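Local coordinates for ESAT-6-like protein SAG1039 (Streptococcus agalactiae serogroup V, PDB 3GWK), which has no established function of its own but, as a homodimeric helical member of the WXG100 (ESAT-6-like) family, is probably a substrate of a specialised secretion system, at residues A68-L71 / E72-Q76. Residues are numbered along the deposited sequence; the frame is centred on the assembly and turned at random.
Sequences AQLL and EDINQ
E72 opens the second half of this continuous helical run by donating its backbone N to A68 O at 3.1 Å, the first of five consecutive i to i+4 bonds within 68-76. A68 O also accepts from S24 OG, so this carbonyl is gripped twice. The E72 side chain leaves with CG anti to the backbone N (chi1 -178°) and turns about the CB-CG bond (chi2 58°), which carries the carboxylate forward along the helix to N75 and Q76. There OE2 accepts two amides: Q76 NE2, 3.0 Å away, arrives nearly along the C-O axis, whereas N75 ND2, also 3.0 Å away, comes from above the carboxylate plane. With OE1 taken by T21 OG1, both oxygens are engaged and the rotation of the group is probably fixed; the donors would be expected to favour the ionised form. D73 follows, its N bonded to Q69 O at 2.9 Å and its CB resting against the carbonyl oxygens of Q69 and L70. I74 N repeats the pattern on L70 O, and the same oxygen lies 3.4 Å from I74 CG1. Beyond it, I74 CD1 meets L70 CD1 at 4.0 Å, the two aliphatic chains slanting across each other one turn apart. N75 N continues the series on L71 O at 3.0 Å, and Q76 N on E72 O. Midway along helix 51-95, this run is surrounded by the other three helices of the four-helix bundle of the WXG100 homodimer: A68, E72 and N75 pack against helix 10-44 of the same chain, while L71 meets L34 on helix 10-44 of the second subunit, and on helix 51-95 of that subunit Q56 packs on L70 and F53 on D73 and I74.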
ATOM      1  N   ALA A  68       0.962  -3.863  -5.420  1.00 14.45           N
ATOM      2  CA  ALA A  68       0.241  -5.049  -4.888  1.00 14.47           C
ATOM      3  C   ALA A  68       0.466  -6.249  -5.788  1.00 14.09           C
ATOM      4  O   ALA A  68       0.667  -7.359  -5.329  1.00 13.41           O
ATOM      5  CB  ALA A  68      -1.232  -4.746  -4.692  1.00 15.84           C
ATOM      6  N   GLN A  69       0.382  -6.060  -7.086  1.00 14.48           N
ATOM      7  CA  GLN A  69       0.587  -7.171  -8.019  1.00 15.91           C
ATOM      8  C   GLN A  69       2.022  -7.702  -7.930  1.00 15.24           C
ATOM      9  O   GLN A  69       2.264  -8.923  -7.922  1.00 14.67           O
ATOM     10  CB  GLN A  69       0.202  -6.702  -9.440  1.00 21.31           C
ATOM     11  CG  GLN A  69      -0.241  -7.997 -10.352  1.00 30.69           C
ATOM     12  CD  GLN A  69      -1.663  -8.835  -9.838  1.00 36.22           C
ATOM     13  OE1 GLN A  69      -1.628  -9.773  -8.885  1.00 41.65           O
ATOM     14  NE2 GLN A  69      -2.826  -8.576 -10.529  1.00 39.03           N
ATOM     15  N   LEU A  70       3.016  -6.846  -7.829  1.00 15.26           N
ATOM     16  CA  LEU A  70       4.399  -7.248  -7.667  1.00 16.30           C
ATOM     17  C   LEU A  70       4.611  -8.096  -6.414  1.00 13.47           C
ATOM     18  O   LEU A  70       5.295  -9.132  -6.433  1.00 13.64           O
ATOM     19  CB  LEU A  70       5.290  -6.008  -7.630  1.00 16.41           C
ATOM     20  CG  LEU A  70       6.750  -6.274  -7.234  1.00 17.22           C
ATOM     21  CD1 LEU A  70       7.503  -7.133  -8.286  1.00 19.75           C
ATOM     22  CD2 LEU A  70       7.455  -4.958  -7.021  1.00 16.94           C
ATOM     23  N   LEU A  71       4.028  -7.652  -5.277  1.00 13.34           N
ATOM     24  CA  LEU A  71       4.201  -8.356  -4.036  1.00 12.37           C
ATOM     25  C   LEU A  71       3.601  -9.760  -4.166  1.00 12.78           C
ATOM     26  O   LEU A  71       4.161 -10.750  -3.705  1.00 13.29           O
ATOM     27  CB  LEU A  71       3.555  -7.603  -2.916  1.00 13.14           C
ATOM     28  CG  LEU A  71       4.199  -6.253  -2.567  1.00 17.03           C
ATOM     29  CD1 LEU A  71       3.443  -5.576  -1.479  1.00 13.54           C
ATOM     30  CD2 LEU A  71       5.657  -6.037  -2.557  1.00 21.58           C
ATOM     31  N   GLU A  72       2.438  -9.894  -4.770  1.00 13.27           N
ATOM     32  CA  GLU A  72       1.855 -11.194  -4.971  1.00 12.38           C
ATOM     33  C   GLU A  72       2.703 -12.074  -5.934  1.00 13.51           C
ATOM     34  O   GLU A  72       2.860 -13.272  -5.707  1.00 13.50           O
ATOM     35  CB  GLU A  72       0.450 -11.057  -5.453  1.00 15.14           C
ATOM     36  CG  GLU A  72      -0.215 -12.426  -5.637  1.00 17.13           C
ATOM     37  CD  GLU A  72      -0.223 -13.289  -4.324  1.00 17.72           C
ATOM     38  OE1 GLU A  72      -0.338 -12.689  -3.228  1.00 21.83           O
ATOM     39  OE2 GLU A  72      -0.236 -14.564  -4.424  1.00 21.43           O
ATOM     40  N   ASP A  73       3.274 -11.453  -6.982  1.00 12.75           N
ATOM     41  CA  ASP A  73       4.136 -12.205  -7.897  1.00 14.51           C
ATOM     42  C   ASP A  73       5.318 -12.727  -7.149  1.00 12.23           C
ATOM     43  O   ASP A  73       5.748 -13.898  -7.350  1.00 13.32           O
ATOM     44  CB  ASP A  73       4.521 -11.219  -9.035  1.00 15.73           C
ATOM     45  CG  ASP A  73       5.184 -11.874 -10.223  1.00 20.11           C
ATOM     46  OD1 ASP A  73       5.029 -13.089 -10.374  1.00 18.12           O
ATOM     47  OD2 ASP A  73       5.817 -11.187 -11.050  1.00 21.86           O
ATOM     48  N   ILE A  74       5.927 -11.921  -6.246  1.00 12.98           N
ATOM     49  CA  ILE A  74       7.055 -12.337  -5.475  1.00 12.10           C
ATOM     50  C   ILE A  74       6.668 -13.505  -4.555  1.00 12.45           C
ATOM     51  O   ILE A  74       7.372 -14.512  -4.475  1.00 12.41           O
ATOM     52  CB  ILE A  74       7.730 -11.192  -4.711  1.00 12.85           C
ATOM     53  CG1 ILE A  74       8.423 -10.192  -5.664  1.00 16.17           C
ATOM     54  CG2 ILE A  74       8.708 -11.717  -3.735  1.00 14.62           C
ATOM     55  CD1 ILE A  74       8.871  -8.907  -4.975  1.00 15.61           C
ATOM     56  N   ASN A  75       5.506 -13.429  -3.884  1.00 12.13           N
ATOM     57  CA  ASN A  75       4.997 -14.567  -3.086  1.00 12.09           C
ATOM     58  C   ASN A  75       4.983 -15.830  -3.944  1.00 10.87           C
ATOM     59  O   ASN A  75       5.520 -16.866  -3.551  1.00 11.64           O
ATOM     60  CB  ASN A  75       3.605 -14.219  -2.636  1.00 12.26           C
ATOM     61  CG  ASN A  75       2.902 -15.393  -2.020  1.00 11.77           C
ATOM     62  OD1 ASN A  75       3.426 -16.024  -1.091  1.00 13.03           O
ATOM     63  ND2 ASN A  75       1.738 -15.725  -2.520  1.00 13.77           N
ATOM     64  N   GLN A  76       4.415 -15.758  -5.129  1.00 12.19           N
ATOM     65  CA  GLN A  76       4.296 -16.964  -5.963  1.00 12.44           C
ATOM     66  C   GLN A  76       5.670 -17.466  -6.337  1.00 12.95           C
ATOM     67  O   GLN A  76       5.851 -18.707  -6.319  1.00 14.18           O
ATOM     68  CB  GLN A  76       3.563 -16.611  -7.226  1.00 15.39           C
ATOM     69  CG  GLN A  76       2.076 -16.325  -6.981  1.00 16.54           C
ATOM     70  CD  GLN A  76       1.325 -17.514  -6.399  1.00 19.67           C
ATOM     71  OE1 GLN A  76       1.561 -18.648  -6.821  1.00 21.64           O
ATOM     72  NE2 GLN A  76       0.471 -17.270  -5.392  1.00 22.44           N
TER